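Local coordinates for protein PKS (Streptomyces sp. CNQ431, PDB 5YDA) that is the acyltransferase domain of the splenocin polyketide synthase SpnD, a broadly selective domain that probably transfers acyl building blocks to a carrier protein, at residues 331-336 / 363-368; 382-387 / 392-397. All blocks are in the same frame, centred on the assembly; numbering follows the deposited sequence.

Interaction 1 and interaction 2 lie in the acyltransferase domain with centres about 15 Å apart, and follow one another along the chain: the first closes before the second opens. Both reach the same six-stranded mixed sheet but at its two outermost strands, 332-333 in interaction 1 and 394-395 in interaction 2. Helix 355-366 bridges them. Its last turn offers Arg365 to interaction 1, while Trp363 packs on interaction 2, with Trp363 CH2 3.6 Å from Pro392 CA and Trp363 CG 3.9 Å from Leu387 CG. One helix end thus takes part in contacts near both borders of the sheet, the first contact at the surface, the second partly buried.

Interaction 1: 331-336 / 363-368; sequences GDWATD and WERERP
Arg365, on the last turn of helix 355-366, lays its guanidinium flat over the indole of Trp333 in a parallel cation-pi stack. The tryptophan sits on the short strand 332-333, which runs antiparallel to strand 325-327 at one border of the mixed sheet in the acyltransferase core.

Following Arg365 outward, CB already skirts the benzo part of the indole, 4.0 Å from Trp333 CZ2. The chain runs extended until CD, which passes 3.8 Å from Trp333 NE1. A turn about the CG-CD bond, chi3 72°, bends the chain and brings the guanidinium down on the ring. NE comes within 3.6 Å of Trp333 CZ2, and CZ lies 3.4 Å from Trp333 CE2, at the seam of the two fused rings. The terminal nitrogens part company: NH1 settles over the middle of the five-membered ring, 3.4 Å from Trp333 CD2, whereas NH2 stands over the middle of the six-membered ring, 3.6 Å from Trp333 CH2. With the planes only 4° apart, the whole cationic group lies against the pi face, and its N-H bonds remain directed outward around the edge.

With CG anti to the carbonyl carbon, the Trp333 indole is carried toward the helix. Leu362 of helix 355-366 and Val326 of strand 325-327 also touch the tryptophan side chain, so it fills the join between helix and sheet border. Glu366 contributes a modest packing contact through CG, and its carboxylate forms a salt bridge with the arginine: OE1 is shared by NE and, weakly, by NH2, which would help hold the rotation of the stacked group. Arg365 NE points to Glu366 OE1 at 3.3 Å, with OE1 almost exactly in the guanidinium plane but NE approaching from 50° out of the carboxylate plane.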
ATOM      1  N   GLY A 331      -1.300  15.762   9.126  1.00 28.42           N
ATOM      2  CA  GLY A 331      -0.909  15.767   7.732  1.00 24.60           C
ATOM      3  C   GLY A 331       0.526  16.179   7.537  1.00 25.78           C
ATOM      4  O   GLY A 331       0.865  16.758   6.497  1.00 26.94           O
ATOM      5  N   ASP A 332       1.386  15.885   8.509  1.00 27.16           N
ATOM      6  CA  ASP A 332       2.772  16.330   8.517  1.00 25.81           C
ATOM      7  C   ASP A 332       3.632  15.231   9.132  1.00 25.32           C
ATOM      8  O   ASP A 332       3.124  14.248   9.683  1.00 27.38           O
ATOM      9  CB  ASP A 332       2.908  17.637   9.313  1.00 31.20           C
ATOM     10  CG  ASP A 332       4.107  18.482   8.887  1.00 34.91           C
ATOM     11  OD1 ASP A 332       4.911  18.056   8.017  1.00 29.54           O
ATOM     12  OD2 ASP A 332       4.233  19.596   9.444  1.00 42.74           O
ATOM     13  N   TRP A 333       4.947  15.402   9.043  1.00 27.99           N
ATOM     14  CA  TRP A 333       5.877  14.459   9.662  1.00 31.09           C
ATOM     15  C   TRP A 333       5.604  14.294  11.152  1.00 28.08           C
ATOM     16  O   TRP A 333       5.392  15.273  11.875  1.00 32.43           O
ATOM     17  CB  TRP A 333       7.312  14.928   9.432  1.00 27.59           C
ATOM     18  CG  TRP A 333       7.625  15.026   7.975  1.00 32.58           C
ATOM     19  CD1 TRP A 333       7.632  16.159   7.207  1.00 31.72           C
ATOM     20  CD2 TRP A 333       7.935  13.936   7.092  1.00 29.01           C
ATOM     21  NE1 TRP A 333       7.943  15.839   5.900  1.00 34.87           N
ATOM     22  CE2 TRP A 333       8.130  14.483   5.803  1.00 31.36           C
ATOM     23  CE3 TRP A 333       8.061  12.554   7.263  1.00 28.70           C
ATOM     24  CZ2 TRP A 333       8.454  13.693   4.697  1.00 33.09           C
ATOM     25  CZ3 TRP A 333       8.394  11.768   6.160  1.00 26.50           C
ATOM     26  CH2 TRP A 333       8.582  12.339   4.897  1.00 27.32           C
ATOM     27  N   ALA A 334       5.563  13.047  11.604  1.00 27.95           N
ATOM     28  CA  ALA A 334       5.330  12.793  13.020  1.00 31.72           C
ATOM     29  C   ALA A 334       6.586  13.120  13.814  1.00 30.78           C
ATOM     30  O   ALA A 334       7.696  12.732  13.429  1.00 27.32           O
ATOM     31  CB  ALA A 334       4.926  11.338  13.254  1.00 26.10           C
ATOM     32  N   THR A 335       6.410  13.846  14.914  1.00 28.29           N
ATOM     33  CA  THR A 335       7.522  14.115  15.813  1.00 34.88           C
ATOM     34  C   THR A 335       7.763  12.916  16.729  1.00 35.69           C
ATOM     35  O   THR A 335       6.874  12.080  16.954  1.00 30.70           O
ATOM     36  CB  THR A 335       7.252  15.362  16.665  1.00 33.58           C
ATOM     37  OG1 THR A 335       6.136  15.114  17.529  1.00 34.80           O
ATOM     38  CG2 THR A 335       6.936  16.573  15.793  1.00 27.83           C
ATOM     39  N   ASP A 336       8.992  12.839  17.264  1.00 35.98           N
ATOM     40  CA  ASP A 336       9.303  11.831  18.274  1.00 29.26           C
ATOM     41  C   ASP A 336       8.323  11.897  19.433  1.00 29.21           C
ATOM     42  O   ASP A 336       7.877  10.860  19.939  1.00 32.91           O
ATOM     43  CB  ASP A 336      10.730  12.006  18.791  1.00 30.00           C
ATOM     44  CG  ASP A 336      11.774  11.667  17.758  1.00 38.78           C
ATOM     45  OD1 ASP A 336      11.419  11.121  16.684  1.00 39.87           O
ATOM     46  OD2 ASP A 336      12.962  11.947  18.021  1.00 42.71           O
ATOM     47  N   TRP A 363       5.708  14.606  -0.340  1.00 33.55           N
ATOM     48  CA  TRP A 363       6.245  14.916  -1.655  1.00 35.71           C
ATOM     49  C   TRP A 363       7.193  16.103  -1.603  1.00 36.17           C
ATOM     50  O   TRP A 363       8.200  16.138  -2.316  1.00 37.53           O
ATOM     51  CB  TRP A 363       5.093  15.204  -2.614  1.00 34.11           C
ATOM     52  CG  TRP A 363       5.563  15.610  -3.966  1.00 40.27           C
ATOM     53  CD1 TRP A 363       5.600  16.877  -4.490  1.00 33.91           C
ATOM     54  CD2 TRP A 363       6.086  14.741  -4.968  1.00 34.19           C
ATOM     55  NE1 TRP A 363       6.108  16.839  -5.764  1.00 37.55           N
ATOM     56  CE2 TRP A 363       6.413  15.540  -6.082  1.00 40.47           C
ATOM     57  CE3 TRP A 363       6.315  13.366  -5.029  1.00 27.24           C
ATOM     58  CZ2 TRP A 363       6.952  15.005  -7.244  1.00 38.74           C
ATOM     59  CZ3 TRP A 363       6.842  12.837  -6.175  1.00 29.55           C
ATOM     60  CH2 TRP A 363       7.159  13.651  -7.270  1.00 37.14           C
ATOM     61  N   GLU A 364       6.874  17.093  -0.775  1.00 40.70           N
ATOM     62  CA  GLU A 364       7.624  18.337  -0.804  1.00 42.46           C
ATOM     63  C   GLU A 364       9.022  18.162  -0.227  1.00 45.22           C
ATOM     64  O   GLU A 364       9.954  18.846  -0.657  1.00 49.39           O
ATOM     65  CB  GLU A 364       6.844  19.416  -0.056  1.00 42.02           C
ATOM     66  CG  GLU A 364       7.177  20.817  -0.506  1.00 56.54           C
ATOM     67  CD  GLU A 364       8.091  21.528   0.468  1.00 67.54           C
ATOM     68  OE1 GLU A 364       7.793  21.486   1.684  1.00 70.29           O
ATOM     69  OE2 GLU A 364       9.105  22.121   0.023  1.00 74.94           O
ATOM     70  N   ARG A 365       9.203  17.243   0.723  1.00 45.87           N
ATOM     71  CA  ARG A 365      10.548  17.026   1.240  1.00 44.16           C
ATOM     72  C   ARG A 365      11.357  16.116   0.330  1.00 46.86           C
ATOM     73  O   ARG A 365      12.498  16.437  -0.017  1.00 50.97           O
ATOM     74  CB  ARG A 365      10.503  16.449   2.654  1.00 42.66           C
ATOM     75  CG  ARG A 365      11.672  16.914   3.498  1.00 47.67           C
ATOM     76  CD  ARG A 365      11.527  16.510   4.942  1.00 44.91           C
ATOM     77  NE  ARG A 365      11.724  15.076   5.136  1.00 40.19           N
ATOM     78  CZ  ARG A 365      11.526  14.462   6.301  1.00 44.37           C
ATOM     79  NH1 ARG A 365      11.122  15.166   7.358  1.00 37.80           N
ATOM     80  NH2 ARG A 365      11.727  13.154   6.413  1.00 40.35           N
ATOM     81  N   GLU A 366      10.782  14.983  -0.080  1.00 45.06           N
ATOM     82  CA  GLU A 366      11.555  13.934  -0.741  1.00 46.54           C
ATOM     83  C   GLU A 366      11.345  13.851  -2.251  1.00 45.03           C
ATOM     84  O   GLU A 366      12.239  13.368  -2.953  1.00 46.17           O
ATOM     85  CB  GLU A 366      11.223  12.560  -0.129  1.00 45.01           C
ATOM     86  CG  GLU A 366      11.165  12.509   1.403  1.00 46.06           C
ATOM     87  CD  GLU A 366      12.550  12.485   2.048  1.00 53.51           C
ATOM     88  OE1 GLU A 366      12.631  12.504   3.297  1.00 56.70           O
ATOM     89  OE2 GLU A 366      13.558  12.439   1.310  1.00 59.27           O
ATOM     90  N   ARG A 367      10.194  14.298  -2.765  1.00 39.51           N
ATOM     91  CA  ARG A 367       9.753  13.962  -4.117  1.00 36.84           C
ATOM     92  C   ARG A 367      10.014  12.489  -4.436  1.00 35.95           C
ATOM     93  O   ARG A 367      10.563  12.161  -5.496  1.00 33.98           O
ATOM     94  CB  ARG A 367      10.417  14.891  -5.134  1.00 36.75           C
ATOM     95  CG  ARG A 367       9.747  16.277  -5.136  1.00 46.24           C
ATOM     96  CD  ARG A 367      10.398  17.282  -6.068  1.00 51.11           C
ATOM     97  NE  ARG A 367      10.709  16.698  -7.365  1.00 55.12           N
ATOM     98  CZ  ARG A 367       9.940  16.813  -8.447  1.00 63.83           C
ATOM     99  NH1 ARG A 367       8.797  17.496  -8.398  1.00 57.76           N
ATOM    100  NH2 ARG A 367      10.318  16.241  -9.584  1.00 62.24           N
ATOM    101  N   PRO A 368       9.593  11.568  -3.569  1.00 32.44           N
ATOM    102  CA  PRO A 368       9.993  10.170  -3.728  1.00 29.30           C
ATOM    103  C   PRO A 368       9.094   9.417  -4.699  1.00 28.24           C
ATOM    104  O   PRO A 368       7.984   9.843  -5.024  1.00 25.42           O
ATOM    105  CB  PRO A 368       9.851   9.621  -2.310  1.00 28.75           C
ATOM    106  CG  PRO A 368       8.661  10.372  -1.775  1.00 33.07           C
ATOM    107  CD  PRO A 368       8.654  11.734  -2.445  1.00 29.14           C
TER

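Interaction 2: 382-387 / 392-397; sequences LARARL and PVTVTT
Pro392 begins the second segment by packing its ring against the end of helix 378-387. Its CG lies 4.2 Å from Leu387 CB, and on the ring's nitrogen side CD approaches the backbone, 4.1 Å from Leu387 O. The first is an apolar contact, the second a plain van der Waals approach to a carbonyl oxygen, across the short loop between helix and strand. Val393 turns its side chain from the helix, and the alternation of the strand returns Thr394 to it. There OG1 sits between the backbone N and the carbonyl carbon, chi1 65°, and faces the tip of Arg384, whose long chain reaches across from the helix surface. Arg384 NH1 is 3.0 Å from Thr394 OG1, and Arg384 NE is 3.6 Å from the same oxygen. Val395 again points away, while Thr396 OG1 makes a weak hydrogen bond to Gly376 O.

The segment completes a beta-alpha-beta unit: strand 369-372, helix 378-387, then strand 394-395, parallel to the first and bonded to it through Val393 and Val395. Helix 378-387 packs on the Thr394 side, helix 355-366 lies beside the Pro392 end, and Val395 meets helix 407-420.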
ATOM      1  N   LEU A 382      -5.345   8.823  -5.048  1.00 19.86           N
ATOM      2  CA  LEU A 382      -5.396  10.018  -4.209  1.00 21.72           C
ATOM      3  C   LEU A 382      -4.122  10.842  -4.363  1.00 23.33           C
ATOM      4  O   LEU A 382      -4.176  12.078  -4.446  1.00 21.26           O
ATOM      5  CB  LEU A 382      -5.608   9.633  -2.741  1.00 21.45           C
ATOM      6  CG  LEU A 382      -6.854   8.797  -2.404  1.00 25.90           C
ATOM      7  CD1 LEU A 382      -6.791   8.315  -0.928  1.00 17.93           C
ATOM      8  CD2 LEU A 382      -8.171   9.583  -2.714  1.00 18.81           C
ATOM      9  N   ALA A 383      -2.964  10.168  -4.411  1.00 25.12           N
ATOM     10  CA  ALA A 383      -1.694  10.872  -4.557  1.00 24.10           C
ATOM     11  C   ALA A 383      -1.604  11.563  -5.912  1.00 24.73           C
ATOM     12  O   ALA A 383      -1.147  12.707  -5.997  1.00 26.23           O
ATOM     13  CB  ALA A 383      -0.521   9.901  -4.367  1.00 19.25           C
ATOM     14  N   ARG A 384      -2.032  10.885  -6.983  1.00 22.39           N
ATOM     15  CA  ARG A 384      -2.003  11.511  -8.302  1.00 23.82           C
ATOM     16  C   ARG A 384      -2.912  12.736  -8.346  1.00 25.16           C
ATOM     17  O   ARG A 384      -2.554  13.757  -8.941  1.00 23.39           O
ATOM     18  CB  ARG A 384      -2.404  10.499  -9.380  1.00 26.10           C
ATOM     19  CG  ARG A 384      -1.387   9.389  -9.631  1.00 26.39           C
ATOM     20  CD  ARG A 384      -1.443   8.959 -11.074  1.00 39.29           C
ATOM     21  NE  ARG A 384      -0.807   7.663 -11.324  1.00 43.74           N
ATOM     22  CZ  ARG A 384      -1.410   6.475 -11.219  1.00 40.52           C
ATOM     23  NH1 ARG A 384      -0.709   5.388 -11.486  1.00 37.88           N
ATOM     24  NH2 ARG A 384      -2.704   6.353 -10.857  1.00 31.56           N
ATOM     25  N   ALA A 385      -4.088  12.656  -7.716  1.00 23.68           N
ATOM     26  CA  ALA A 385      -4.990  13.804  -7.682  1.00 22.48           C
ATOM     27  C   ALA A 385      -4.370  14.970  -6.921  1.00 27.21           C
ATOM     28  O   ALA A 385      -4.417  16.115  -7.382  1.00 30.75           O
ATOM     29  CB  ALA A 385      -6.332  13.412  -7.053  1.00 21.66           C
ATOM     30  N   ARG A 386      -3.770  14.700  -5.759  1.00 25.18           N
ATOM     31  CA  ARG A 386      -3.211  15.787  -4.961  1.00 24.56           C
ATOM     32  C   ARG A 386      -1.935  16.355  -5.575  1.00 27.68           C
ATOM     33  O   ARG A 386      -1.646  17.542  -5.402  1.00 31.21           O
ATOM     34  CB  ARG A 386      -2.926  15.305  -3.534  1.00 23.32           C
ATOM     35  CG  ARG A 386      -2.349  16.387  -2.619  1.00 25.19           C
ATOM     36  CD  ARG A 386      -3.278  17.624  -2.555  1.00 24.12           C
ATOM     37  NE  ARG A 386      -2.794  18.611  -1.593  1.00 26.41           N
ATOM     38  CZ  ARG A 386      -1.815  19.484  -1.842  1.00 36.80           C
ATOM     39  NH1 ARG A 386      -1.210  19.501  -3.030  1.00 32.13           N
ATOM     40  NH2 ARG A 386      -1.427  20.341  -0.902  1.00 36.68           N
ATOM     41  N   LEU A 387      -1.154  15.532  -6.269  1.00 25.15           N
ATOM     42  CA  LEU A 387       0.176  15.900  -6.737  1.00 31.13           C
ATOM     43  C   LEU A 387       0.204  16.254  -8.221  1.00 33.42           C
ATOM     44  O   LEU A 387       1.283  16.381  -8.797  1.00 38.32           O
ATOM     45  CB  LEU A 387       1.162  14.762  -6.468  1.00 27.72           C
ATOM     46  CG  LEU A 387       1.970  14.723  -5.174  1.00 33.90           C
ATOM     47  CD1 LEU A 387       1.377  15.604  -4.114  1.00 30.24           C
ATOM     48  CD2 LEU A 387       2.120  13.297  -4.676  1.00 25.76           C
ATOM     49  N   PRO A 392       4.515  12.693 -10.197  1.00 32.95           N
ATOM     50  CA  PRO A 392       5.002  11.631  -9.308  1.00 34.81           C
ATOM     51  C   PRO A 392       5.147  10.326 -10.081  1.00 28.98           C
ATOM     52  O   PRO A 392       4.401  10.056 -11.024  1.00 26.42           O
ATOM     53  CB  PRO A 392       3.908  11.529  -8.241  1.00 31.78           C
ATOM     54  CG  PRO A 392       2.683  11.817  -9.006  1.00 27.57           C
ATOM     55  CD  PRO A 392       3.077  12.932  -9.988  1.00 29.44           C
ATOM     56  N   VAL A 393       6.151   9.541  -9.711  1.00 26.84           N
ATOM     57  CA  VAL A 393       6.258   8.163 -10.170  1.00 22.57           C
ATOM     58  C   VAL A 393       5.610   7.287  -9.113  1.00 26.60           C
ATOM     59  O   VAL A 393       5.945   7.383  -7.926  1.00 26.28           O
ATOM     60  CB  VAL A 393       7.718   7.752 -10.408  1.00 25.59           C
ATOM     61  CG1 VAL A 393       7.795   6.301 -10.904  1.00 22.68           C
ATOM     62  CG2 VAL A 393       8.375   8.685 -11.394  1.00 25.57           C
ATOM     63  N   THR A 394       4.650   6.471  -9.528  1.00 21.75           N
ATOM     64  CA  THR A 394       3.932   5.620  -8.600  1.00 24.46           C
ATOM     65  C   THR A 394       4.123   4.181  -9.035  1.00 23.91           C
ATOM     66  O   THR A 394       4.313   3.888 -10.223  1.00 22.96           O
ATOM     67  CB  THR A 394       2.418   5.963  -8.511  1.00 25.39           C
ATOM     68  OG1 THR A 394       1.766   5.697  -9.759  1.00 22.31           O
ATOM     69  CG2 THR A 394       2.220   7.429  -8.136  1.00 28.22           C
ATOM     70  N   VAL A 395       4.125   3.298  -8.050  1.00 19.80           N
ATOM     71  CA  VAL A 395       4.353   1.881  -8.268  1.00 23.50           C
ATOM     72  C   VAL A 395       3.309   1.131  -7.476  1.00 23.59           C
ATOM     73  O   VAL A 395       3.078   1.423  -6.298  1.00 24.05           O
ATOM     74  CB  VAL A 395       5.756   1.428  -7.833  1.00 23.47           C
ATOM     75  CG1 VAL A 395       5.853  -0.104  -7.905  1.00 22.08           C
ATOM     76  CG2 VAL A 395       6.823   2.104  -8.677  1.00 21.09           C
ATOM     77  N   THR A 396       2.694   0.170  -8.117  1.00 21.06           N
ATOM     78  CA  THR A 396       1.666  -0.631  -7.503  1.00 24.63           C
ATOM     79  C   THR A 396       2.217  -2.035  -7.288  1.00 23.51           C
ATOM     80  O   THR A 396       3.085  -2.507  -8.026  1.00 22.13           O
ATOM     81  CB  THR A 396       0.409  -0.578  -8.380  1.00 22.14           C
ATOM     82  OG1 THR A 396      -0.651  -0.019  -7.603  1.00 38.70           O
ATOM     83  CG2 THR A 396       0.029  -1.908  -8.926  1.00 25.78           C
ATOM     84  N   THR A 397       1.713  -2.699  -6.269  1.00 20.79           N
ATOM     85  CA  THR A 397       2.435  -3.809  -5.684  1.00 24.32           C
ATOM     86  C   THR A 397       1.579  -5.063  -5.492  1.00 24.58           C
ATOM     87  O   THR A 397       2.133  -6.169  -5.420  1.00 21.70           O
ATOM     88  CB  THR A 397       3.052  -3.300  -4.364  1.00 25.48           C
ATOM     89  OG1 THR A 397       4.478  -3.389  -4.385  1.00 29.81           O
ATOM     90  CG2 THR A 397       2.472  -3.898  -3.162  1.00 19.18           C
TER